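Local coordinates for endosialidase (PDB 4HIZ), which cleaves alpha-2,8 and alpha-2,9 linkages within sialic acid polymers, probably so that the phage can get through the polysialic acid capsule of its bacterial host, at residues A[85-90]-A[291-296]; A[146-151]-A[158-163]; A[186-191]-A[258-263]. All coordinates share one frame; numbering follows the deposited sequence. Where two conformers were deposited one is given.

How the interactions relate
The chemistry of these three contacts differs with their place in the fold. Interactions 1 and 2 are buried near the middle of the propeller, their centres about 8 Å apart, and they touch: Thr292 and Ser294 of interaction 1 probably hydrogen-bond Glu163 and Ser150 of interaction 2. The first joins a loop to a strand through a few polar side chains, whereas the second is a hairpin held by backbone bonds, a His–Glu bond on one face and apolar packing on the other. Interaction 3, its centre about 35 and 32 Å from those of interactions 1 and 2, is partly exposed; there regular backbone pairing shares the work with a proline–tryptophan CH-pi contact and a threonine pair near the surface.

Interaction 1: residues A[85-90]-A[291-296]; sequences WTQDKT and ETHSFT. With NA (sodium ion), chain B; EDO (1,2-ethanediol), chain J.
His293 and Ser294 receive the loop 85-90 deep inside the catalytic beta-propeller, where the first strand of a four-stranded antiparallel sheet, a blade, meets a loop of another sheet. Followed along strand 291-297, the contact illustrates how polar groups can join two blades in a buried interior. The imidazole of His293 is met at its edge by Gln87 and over one face by Asp88. Gln87 NE2 donates to His293 NE2 across 3.1 Å, in a bond bent to 139° at the hydrogen, with the amide nearly perpendicular to the ring. Pro350 O accepts from His293 ND1, so the ring is held at both nitrogens, while Glu349 is a second partner of Gln87 NE2. Asp88 CB sits toward the rim of the ring, 4.2 Å from its centroid, as a CH-pi contact. At Ser294 the hydroxyl OG donates to Asp88 OD2 over 2.6 Å, on the anti side and 33° out of the carboxylate plane. The carboxylate reaches it with CG trans to the backbone N (chi1 179°), and is gripped further by Lys353 at OD2 and Ser476 at OD1. The peptide bond between Gln87 and Asp88 is cis, and the two side chains meet His293 and Ser294 in turn. Beyond, a water lies 2.8 Å from Asp88 O and 3.1 Å from Phe295 O, bridging loop and strand. Thr296 closes the walk: its OG1 is 2.7 Å from O2 of an ethanediol, whose other hydroxyl meets a water on the sodium ion. Val477 O also binds this ion, and Thr90 O coordinates it at 2.7 Å.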
loop_
_atom_site.group_PDB
_atom_site.type_symbol
_atom_site.label_atom_id
_atom_site.label_comp_id
_atom_site.label_asym_id
_atom_site.label_seq_id
_atom_site.Cartn_x
_atom_site.Cartn_y
_atom_site.Cartn_z
ATOM N N TRP A 85 -23.086 -1.408 3.160
ATOM C CA TRP A 85 -24.292 -0.609 2.809
ATOM C C TRP A 85 -24.059 0.432 1.705
ATOM O O TRP A 85 -24.191 1.652 1.956
ATOM C CB TRP A 85 -24.891 0.097 4.069
ATOM C CG TRP A 85 -25.071 -0.866 5.234
ATOM C CD1 TRP A 85 -26.050 -1.829 5.391
ATOM C CD2 TRP A 85 -24.235 -0.940 6.389
ATOM N NE1 TRP A 85 -25.834 -2.514 6.578
ATOM C CE2 TRP A 85 -24.740 -1.978 7.214
ATOM C CE3 TRP A 85 -23.128 -0.199 6.830
ATOM C CZ2 TRP A 85 -24.125 -2.347 8.428
ATOM C CZ3 TRP A 85 -22.513 -0.567 8.053
ATOM C CH2 TRP A 85 -23.049 -1.607 8.855
ATOM N N THR A 86 -23.770 -0.018 0.482
ATOM C CA THR A 86 -23.962 0.910 -0.644
ATOM C C THR A 86 -25.461 1.220 -0.820
ATOM O O THR A 86 -25.774 2.244 -1.416
ATOM C CB THR A 86 -23.456 0.347 -1.967
ATOM O OG1 THR A 86 -24.209 -0.830 -2.268
ATOM C CG2 THR A 86 -21.916 0.000 -1.873
ATOM N N GLN A 87 -26.358 0.373 -0.291
ATOM C CA GLN A 87 -27.820 0.595 -0.498
ATOM C C GLN A 87 -28.214 2.017 -0.101
ATOM O O GLN A 87 -27.760 2.517 0.933
ATOM C CB GLN A 87 -28.672 -0.416 0.312
ATOM C CG GLN A 87 -28.443 -0.312 1.789
ATOM C CD GLN A 87 -29.319 -1.284 2.620
ATOM O OE1 GLN A 87 -28.919 -1.702 3.704
ATOM N NE2 GLN A 87 -30.521 -1.609 2.120
ATOM N N ASP A 88 -28.994 2.712 -0.941
ATOM C CA ASP A 88 -29.058 2.516 -2.387
ATOM C C ASP A 88 -28.607 3.865 -2.958
ATOM O O ASP A 88 -29.447 4.747 -3.219
ATOM C CB ASP A 88 -30.481 2.164 -2.859
ATOM C CG ASP A 88 -30.566 1.974 -4.370
ATOM O OD1 ASP A 88 -29.494 1.782 -5.016
ATOM O OD2 ASP A 88 -31.699 2.024 -4.928
ATOM N N LYS A 89 -27.294 4.029 -3.116
ATOM C CA LYS A 89 -26.663 5.337 -3.291
ATOM C C LYS A 89 -25.776 5.450 -4.506
ATOM O O LYS A 89 -25.248 6.542 -4.765
ATOM C CB LYS A 89 -25.753 5.645 -2.064
ATOM C CG LYS A 89 -26.548 5.767 -0.739
ATOM C CD LYS A 89 -25.627 6.163 0.417
ATOM C CE LYS A 89 -24.726 4.940 0.866
ATOM N NZ LYS A 89 -25.562 3.908 1.685
ATOM N N THR A 90 -25.543 4.355 -5.228
ATOM C CA THR A 90 -24.582 4.466 -6.346
ATOM C C THR A 90 -25.056 5.365 -7.485
ATOM O O THR A 90 -26.260 5.531 -7.696
ATOM C CB THR A 90 -24.183 3.088 -6.928
ATOM O OG1 THR A 90 -25.310 2.463 -7.544
ATOM C CG2 THR A 90 -23.556 2.190 -5.848
ATOM N N GLU A 291 -36.138 4.351 7.999
ATOM C CA GLU A 291 -35.002 4.633 7.107
ATOM C C GLU A 291 -35.470 5.363 5.889
ATOM O O GLU A 291 -36.547 5.064 5.369
ATOM C CB GLU A 291 -34.289 3.341 6.603
ATOM C CG GLU A 291 -33.494 2.605 7.666
ATOM C CD GLU A 291 -33.002 1.233 7.212
ATOM O OE1 GLU A 291 -33.586 0.670 6.276
ATOM O OE2 GLU A 291 -32.016 0.712 7.767
ATOM N N THR A 292 -34.661 6.323 5.433
ATOM C CA THR A 292 -34.731 6.822 4.057
ATOM C C THR A 292 -33.710 6.034 3.224
ATOM O O THR A 292 -32.608 5.693 3.717
ATOM C CB THR A 292 -34.451 8.336 3.959
ATOM O OG1 THR A 292 -33.178 8.673 4.518
ATOM C CG2 THR A 292 -35.542 9.160 4.738
ATOM N N HIS A 293 -34.076 5.753 1.979
ATOM C CA HIS A 293 -33.368 4.706 1.227
ATOM C C HIS A 293 -33.696 4.827 -0.240
ATOM O O HIS A 293 -34.888 4.866 -0.605
ATOM C CB HIS A 293 -33.806 3.326 1.779
ATOM C CG HIS A 293 -33.213 2.142 1.061
ATOM N ND1 HIS A 293 -33.800 1.584 -0.058
ATOM C CD2 HIS A 293 -32.123 1.374 1.334
ATOM C CE1 HIS A 293 -33.101 0.518 -0.437
ATOM N NE2 HIS A 293 -32.089 0.367 0.399
ATOM N N SER A 294 -32.660 4.945 -1.087
ATOM C CA SER A 294 -32.821 5.036 -2.546
ATOM C C SER A 294 -33.200 6.463 -2.980
ATOM O O SER A 294 -33.739 7.268 -2.191
ATOM C CB SER A 294 -33.836 3.991 -3.085
ATOM O OG SER A 294 -33.620 3.723 -4.465
ATOM N N PHE A 295 -32.916 6.751 -4.235
ATOM C CA PHE A 295 -33.041 8.110 -4.761
ATOM C C PHE A 295 -33.280 7.978 -6.247
ATOM O O PHE A 295 -32.590 7.207 -6.932
ATOM C CB PHE A 295 -31.724 8.879 -4.512
ATOM C CG PHE A 295 -31.713 10.270 -5.058
ATOM C CD1 PHE A 295 -31.254 10.509 -6.346
ATOM C CD2 PHE A 295 -32.142 11.338 -4.273
ATOM C CE1 PHE A 295 -31.198 11.830 -6.868
ATOM C CE2 PHE A 295 -32.112 12.653 -4.769
ATOM C CZ PHE A 295 -31.638 12.896 -6.068
ATOM N N THR A 296 -34.214 8.754 -6.799
ATOM C CA THR A 296 -34.282 8.795 -8.262
ATOM C C THR A 296 -34.822 10.149 -8.743
ATOM O O THR A 296 -35.685 10.775 -8.108
ATOM C CB THR A 296 -35.139 7.620 -8.829
ATOM O OG1 THR A 296 -35.030 7.574 -10.255
ATOM C CG2 THR A 296 -36.623 7.785 -8.456
HETATM NA NA NA B . -28.085 4.052 -9.015
HETATM C C1 EDO J . -32.334 5.882 -13.427
HETATM O O1 EDO J . -30.956 6.155 -13.136
HETATM C C2 EDO J . -33.246 6.924 -12.779
HETATM O O2 EDO J . -32.646 7.469 -11.578
HETATM O O HOH W 1 -30.614 5.114 -5.744
HETATM O O HOH W 2 -29.414 5.972 -10.643
#

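Interaction 2: residues A[146-151]-A[158-163]; sequences YHCMSM and LYAVIE. With FRU (beta-D-fructofuranose), chain G; EDO (1,2-ethanediol), chain P.
The Tyr146 and His147 rings are both met at their edges by Glu163. In the plane of the Tyr146 ring lies Glu163 O, while Ile162 CG2 comes in obliquely, 3.4 Å from Tyr146 CD1; Trp178 packs edge-to-face with this ring, and His136 meets it at an angle. The imidazole of His147 has Glu163 OE1 at one edge and O1 of an ethanediol, 2.8 Å from His147 NE2, at another. Ring and carboxylate run side by side only 10° from coplanar, yet the bond from His147 ND1 to Glu163 OE1, 2.8 Å long, is bent and reaches the anti side of the oxygen.

Both rings belong to a beta hairpin of a propeller blade. Glu163 N binds His147 O at 2.8 Å and Val161 N binds Ser150 O at 3.0 Å, but Met149 turns a corner between them, and a water there joins Met149 N to Val161 O. His147 and Glu163 share one face; on the other Met151, bent at chi3 (-72°), lays CE 3.8 Å from Ala160 CB. Cys148 CB packs against Ile162 CD1.

Tyr146 OH ends 2.6 Å from O4 of a bound fructose, within a glycan pocket that includes Glu176 and Asp138. Arg165 at OE1 and Thr292 at OE2 hold the Glu163 carboxylate in place, which would favour the observed turn of the His147 ring, and OE2 joins the hairpin to strand 291-297.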
loop_
_atom_site.group_PDB
_atom_site.type_symbol
_atom_site.label_atom_id
_atom_site.label_comp_id
_atom_site.label_asym_id
_atom_site.label_seq_id
_atom_site.Cartn_x
_atom_site.Cartn_y
_atom_site.Cartn_z
ATOM N N TYR A 146 -23.985 10.346 12.086
ATOM C CA TYR A 146 -24.629 10.374 10.782
ATOM C C TYR A 146 -24.842 8.979 10.163
ATOM O O TYR A 146 -24.262 7.992 10.640
ATOM C CB TYR A 146 -23.809 11.237 9.860
ATOM C CG TYR A 146 -23.766 12.704 10.207
ATOM C CD1 TYR A 146 -24.954 13.464 10.307
ATOM C CD2 TYR A 146 -22.544 13.347 10.392
ATOM C CE1 TYR A 146 -24.906 14.830 10.571
ATOM C CE2 TYR A 146 -22.479 14.724 10.660
ATOM C CZ TYR A 146 -23.658 15.457 10.732
ATOM O OH TYR A 146 -23.591 16.814 10.988
ATOM N N HIS A 147 -25.659 8.915 9.106
ATOM C CA HIS A 147 -26.021 7.664 8.442
ATOM C C HIS A 147 -26.684 8.068 7.117
ATOM O O HIS A 147 -27.299 9.122 7.014
ATOM C CB HIS A 147 -27.043 6.948 9.357
ATOM C CG HIS A 147 -27.532 5.627 8.859
ATOM N ND1 HIS A 147 -28.665 5.484 8.077
ATOM C CD2 HIS A 147 -27.093 4.371 9.121
ATOM C CE1 HIS A 147 -28.874 4.198 7.848
ATOM N NE2 HIS A 147 -27.934 3.502 8.471
ATOM N N CYS A 148 -26.541 7.249 6.081
ATOM C CA CYS A 148 -27.167 7.590 4.816
ATOM C C CYS A 148 -27.413 6.363 3.979
ATOM O O CYS A 148 -26.487 5.537 3.799
ATOM C CB CYS A 148 -26.249 8.563 4.038
ATOM S SG CYS A 148 -26.897 9.084 2.400
ATOM N N MET A 149 -28.625 6.241 3.447
ATOM C CA MET A 149 -28.948 5.246 2.426
ATOM C C MET A 149 -29.621 5.854 1.188
ATOM O O MET A 149 -30.094 5.116 0.313
ATOM C CB MET A 149 -29.803 4.109 3.008
ATOM C CG MET A 149 -29.013 3.235 4.014
ATOM S SD MET A 149 -30.096 1.964 4.659
ATOM C CE MET A 149 -28.878 1.014 5.593
ATOM N N SER A 150 -29.672 7.187 1.096
ATOM C CA SER A 150 -30.283 7.822 -0.074
ATOM C C SER A 150 -29.339 8.919 -0.539
ATOM O O SER A 150 -29.077 9.869 0.221
ATOM C CB SER A 150 -31.641 8.455 0.322
ATOM O OG SER A 150 -32.209 9.070 -0.831
ATOM N N MET A 151 -28.835 8.794 -1.774
ATOM C CA MET A 151 -27.937 9.789 -2.355
ATOM C C MET A 151 -27.987 9.670 -3.873
ATOM O O MET A 151 -28.188 8.569 -4.417
ATOM C CB MET A 151 -26.485 9.463 -1.914
ATOM C CG MET A 151 -25.434 10.499 -2.387
ATOM S SD MET A 151 -23.753 10.066 -1.807
ATOM C CE MET A 151 -23.883 10.450 -0.051
ATOM N N LEU A 158 -25.067 17.228 -6.149
ATOM C CA LEU A 158 -25.191 16.044 -5.305
ATOM C C LEU A 158 -26.274 16.272 -4.257
ATOM O O LEU A 158 -26.275 17.296 -3.577
ATOM C CB LEU A 158 -23.865 15.848 -4.573
ATOM C CG LEU A 158 -23.762 14.556 -3.750
ATOM C CD1 LEU A 158 -23.847 13.272 -4.651
ATOM C CD2 LEU A 158 -22.451 14.521 -2.890
ATOM N N TYR A 159 -27.171 15.308 -4.090
ATOM C CA TYR A 159 -28.162 15.365 -3.030
ATOM C C TYR A 159 -28.019 14.127 -2.165
ATOM O O TYR A 159 -27.804 13.045 -2.681
ATOM C CB TYR A 159 -29.583 15.407 -3.624
ATOM C CG TYR A 159 -29.978 16.803 -4.047
ATOM C CD1 TYR A 159 -30.509 17.713 -3.118
ATOM C CD2 TYR A 159 -29.774 17.233 -5.360
ATOM C CE1 TYR A 159 -30.836 19.043 -3.511
ATOM C CE2 TYR A 159 -30.108 18.554 -5.770
ATOM C CZ TYR A 159 -30.612 19.439 -4.838
ATOM O OH TYR A 159 -30.928 20.714 -5.218
ATOM N N ALA A 160 -28.157 14.292 -0.860
ATOM C CA ALA A 160 -28.109 13.143 0.031
ATOM C C ALA A 160 -29.055 13.393 1.204
ATOM O O ALA A 160 -29.137 14.527 1.706
ATOM C CB ALA A 160 -26.670 12.914 0.542
ATOM N N VAL A 161 -29.746 12.351 1.676
ATOM C CA VAL A 161 -30.477 12.519 2.916
ATOM C C VAL A 161 -29.541 12.004 4.003
ATOM O O VAL A 161 -29.332 10.787 4.140
ATOM C CB VAL A 161 -31.817 11.746 2.964
ATOM C CG1 VAL A 161 -32.525 11.989 4.328
ATOM C CG2 VAL A 161 -32.713 12.203 1.813
ATOM N N ILE A 162 -28.953 12.949 4.728
ATOM C CA ILE A 162 -28.017 12.630 5.787
ATOM C C ILE A 162 -28.793 12.579 7.084
ATOM O O ILE A 162 -29.373 13.580 7.546
ATOM C CB ILE A 162 -26.889 13.664 5.882
ATOM C CG1 ILE A 162 -26.075 13.674 4.577
ATOM C CG2 ILE A 162 -26.020 13.360 7.095
ATOM C CD1 ILE A 162 -25.437 12.289 4.189
ATOM N N GLU A 163 -28.863 11.384 7.639
ATOM C CA GLU A 163 -29.643 11.121 8.838
ATOM C C GLU A 163 -28.787 11.284 10.077
ATOM O O GLU A 163 -27.592 10.972 10.062
ATOM C CB GLU A 163 -30.138 9.676 8.782
ATOM C CG GLU A 163 -31.184 9.432 7.669
ATOM C CD GLU A 163 -31.655 8.002 7.607
ATOM O OE1 GLU A 163 -30.961 7.097 8.171
ATOM O OE2 GLU A 163 -32.703 7.767 6.957
HETATM C C1 FRU G . -26.216 20.539 14.642
HETATM C C2 FRU G . -26.090 20.393 13.193
HETATM C C3 FRU G . -26.532 19.245 12.449
HETATM C C4 FRU G . -26.001 19.480 11.090
HETATM C C5 FRU G . -24.742 20.240 11.388
HETATM C C6 FRU G . -24.142 21.017 10.224
HETATM O O1 FRU G . -25.091 19.795 15.068
HETATM O O2 FRU G . -27.270 21.230 12.830
HETATM O O3 FRU G . -27.929 18.873 12.545
HETATM O O4 FRU G . -25.743 18.204 10.422
HETATM O O5 FRU G . -25.059 21.131 12.482
HETATM O O6 FRU G . -24.948 22.116 9.935
HETATM C C1 EDO P . -26.690 0.475 8.774
HETATM O O1 EDO P . -28.042 0.813 9.092
HETATM C C2 EDO P . -25.947 0.282 10.080
HETATM O O2 EDO P . -26.778 -0.585 10.865
HETATM O O HOH W 3 -30.498 8.329 3.889
#

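Interaction 3: residues A[186-191]-A[258-263]; sequences RRPTGG and TTWHFG
Arg186 and Phe262 form an antiparallel hydrogen-bonded pair at the edge of an eight-stranded antiparallel sheet, which is inserted between two strands of a propeller blade and is consistent with the small beta-barrel seen in related endosialidases. Backbone bonds come first. Arg186 N reaches Phe262 O at 2.8 Å and the return bond is equally regular; further along the same register, Pro188 O accepts from Trp260 N, and Gly190 N donates to Thr258 O. Gly190 takes a positive phi of 68°, a backbone shape that favours glycine.

Apolar and CH-pi contacts follow. Pro188 CG lies over the face of the six-membered ring of Trp260, 3.7 Å from its centroid, the two side chains crossing at about a right angle. On the exposed side, in one of two modelled conformers of Arg187, Thr259 CG2 sits over the centre of the guanidinium, 3.5 Å from Arg187 CZ, and the arginine chain runs alongside His261; so placed, it also packs on Tyr429 of a second subunit. His261 packs on Ile499 of that subunit, and bound sialic acid is about 7 Å from its side chain.

Side-chain polar bonds complete the account. Thr189 OG1 and Thr259 OG1 share a hydrogen bond of 3.0 Å, and Tyr185 holds His261 ND1. With CG set between N and the carbonyl carbon (chi1 50°), the indole swings back under the proline, and Trp260 NE1 donates in the ring plane to Gly190 O, 2.8 Å away at 156°.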
loop_
_atom_site.group_PDB
_atom_site.type_symbol
_atom_site.label_atom_id
_atom_site.label_comp_id
_atom_site.label_asym_id
_atom_site.label_seq_id
_atom_site.Cartn_x
_atom_site.Cartn_y
_atom_site.Cartn_z
ATOM N N ARG A 186 -16.688 22.758 -17.600
ATOM C CA ARG A 186 -17.346 23.166 -18.844
ATOM C C ARG A 186 -16.359 23.983 -19.652
ATOM O O ARG A 186 -15.492 24.678 -19.069
ATOM C CB ARG A 186 -18.537 24.103 -18.542
ATOM C CG ARG A 186 -19.569 23.522 -17.622
ATOM C CD ARG A 186 -20.507 22.568 -18.350
ATOM N NE ARG A 186 -21.656 22.239 -17.484
ATOM C CZ ARG A 186 -22.800 22.944 -17.397
ATOM N NH1 ARG A 186 -23.029 24.018 -18.157
ATOM N NH2 ARG A 186 -23.765 22.553 -16.546
ATOM N N ARG A 187 -16.499 23.933 -20.980
ATOM C CA ARG A 187 -15.721 24.777 -21.875
ATOM C C ARG A 187 -16.673 25.597 -22.756
ATOM O O ARG A 187 -16.952 25.223 -23.893
ATOM C CB ARG A 187 -14.845 23.888 -22.735
ATOM C CG ARG A 187 -13.811 24.658 -23.549
ATOM C CD ARG A 187 -12.998 23.720 -24.336
ATOM N NE ARG A 187 -12.171 24.434 -25.306
ATOM C CZ ARG A 187 -12.358 24.401 -26.629
ATOM N NH1 ARG A 187 -11.547 25.074 -27.418
ATOM N NH2 ARG A 187 -13.347 23.695 -27.167
ATOM N N PRO A 188 -17.205 26.707 -22.217
ATOM C CA PRO A 188 -18.239 27.460 -22.924
ATOM C C PRO A 188 -17.634 28.460 -23.881
ATOM O O PRO A 188 -16.431 28.700 -23.844
ATOM C CB PRO A 188 -18.988 28.202 -21.786
ATOM C CG PRO A 188 -18.358 27.686 -20.478
ATOM C CD PRO A 188 -16.992 27.230 -20.861
ATOM N N THR A 189 -18.474 29.033 -24.737
ATOM C CA THR A 189 -18.068 30.168 -25.553
ATOM C C THR A 189 -18.986 31.352 -25.259
ATOM O O THR A 189 -20.204 31.216 -25.286
ATOM C CB THR A 189 -18.130 29.799 -27.048
ATOM O OG1 THR A 189 -17.266 28.670 -27.324
ATOM C CG2 THR A 189 -17.744 31.002 -27.929
ATOM N N GLY A 190 -18.395 32.507 -24.956
ATOM C CA GLY A 190 -19.176 33.704 -24.656
ATOM C C GLY A 190 -19.940 33.589 -23.353
ATOM O O GLY A 190 -19.652 32.738 -22.487
ATOM N N GLY A 191 -20.919 34.466 -23.194
ATOM C CA GLY A 191 -21.776 34.424 -22.026
ATOM C C GLY A 191 -21.374 35.211 -20.796
ATOM O O GLY A 191 -22.106 35.176 -19.788
ATOM N N THR A 258 -15.312 34.223 -27.329
ATOM C CA THR A 258 -14.177 33.667 -26.594
ATOM C C THR A 258 -14.571 32.325 -25.983
ATOM O O THR A 258 -15.600 32.221 -25.313
ATOM C CB THR A 258 -13.740 34.620 -25.470
ATOM O OG1 THR A 258 -13.269 35.854 -26.043
ATOM C CG2 THR A 258 -12.655 33.975 -24.581
ATOM N N THR A 259 -13.722 31.313 -26.203
ATOM C CA THR A 259 -13.921 30.009 -25.580
ATOM C C THR A 259 -13.105 29.974 -24.291
ATOM O O THR A 259 -11.945 30.350 -24.285
ATOM C CB THR A 259 -13.540 28.863 -26.555
ATOM O OG1 THR A 259 -14.332 28.993 -27.746
ATOM C CG2 THR A 259 -13.855 27.514 -25.933
ATOM N N TRP A 260 -13.747 29.602 -23.182
ATOM C CA TRP A 260 -13.096 29.697 -21.873
ATOM C C TRP A 260 -13.331 28.420 -21.058
ATOM O O TRP A 260 -13.872 27.447 -21.579
ATOM C CB TRP A 260 -13.603 30.965 -21.133
ATOM C CG TRP A 260 -15.125 31.141 -21.072
ATOM C CD1 TRP A 260 -15.946 31.598 -22.086
ATOM C CD2 TRP A 260 -15.982 30.935 -19.928
ATOM N NE1 TRP A 260 -17.257 31.673 -21.645
ATOM C CE2 TRP A 260 -17.308 31.261 -20.333
ATOM C CE3 TRP A 260 -15.762 30.491 -18.608
ATOM C CZ2 TRP A 260 -18.388 31.172 -19.478
ATOM C CZ3 TRP A 260 -16.846 30.389 -17.753
ATOM C CH2 TRP A 260 -18.151 30.721 -18.193
ATOM N N HIS A 261 -12.915 28.445 -19.798
ATOM C CA HIS A 261 -12.943 27.233 -18.977
ATOM C C HIS A 261 -13.593 27.528 -17.644
ATOM O O HIS A 261 -13.295 28.550 -17.016
ATOM C CB HIS A 261 -11.509 26.754 -18.693
ATOM C CG HIS A 261 -10.733 26.429 -19.926
ATOM N ND1 HIS A 261 -10.969 25.294 -20.674
ATOM C CD2 HIS A 261 -9.759 27.118 -20.573
ATOM C CE1 HIS A 261 -10.157 25.288 -21.722
ATOM N NE2 HIS A 261 -9.404 26.380 -21.680
ATOM N N PHE A 262 -14.450 26.618 -17.204
ATOM C CA PHE A 262 -15.135 26.752 -15.925
ATOM C C PHE A 262 -15.072 25.445 -15.153
ATOM O O PHE A 262 -15.263 24.373 -15.734
ATOM C CB PHE A 262 -16.614 27.094 -16.196
ATOM C CG PHE A 262 -17.447 27.228 -14.941
ATOM C CD1 PHE A 262 -17.451 28.420 -14.214
ATOM C CD2 PHE A 262 -18.184 26.154 -14.471
ATOM C CE1 PHE A 262 -18.211 28.544 -13.051
ATOM C CE2 PHE A 262 -18.939 26.260 -13.282
ATOM C CZ PHE A 262 -18.953 27.462 -12.588
ATOM N N GLY A 263 -14.839 25.540 -13.839
ATOM C CA GLY A 263 -14.960 24.355 -12.992
ATOM C C GLY A 263 -15.654 24.725 -11.691
ATOM O O GLY A 263 -15.451 25.826 -11.152
#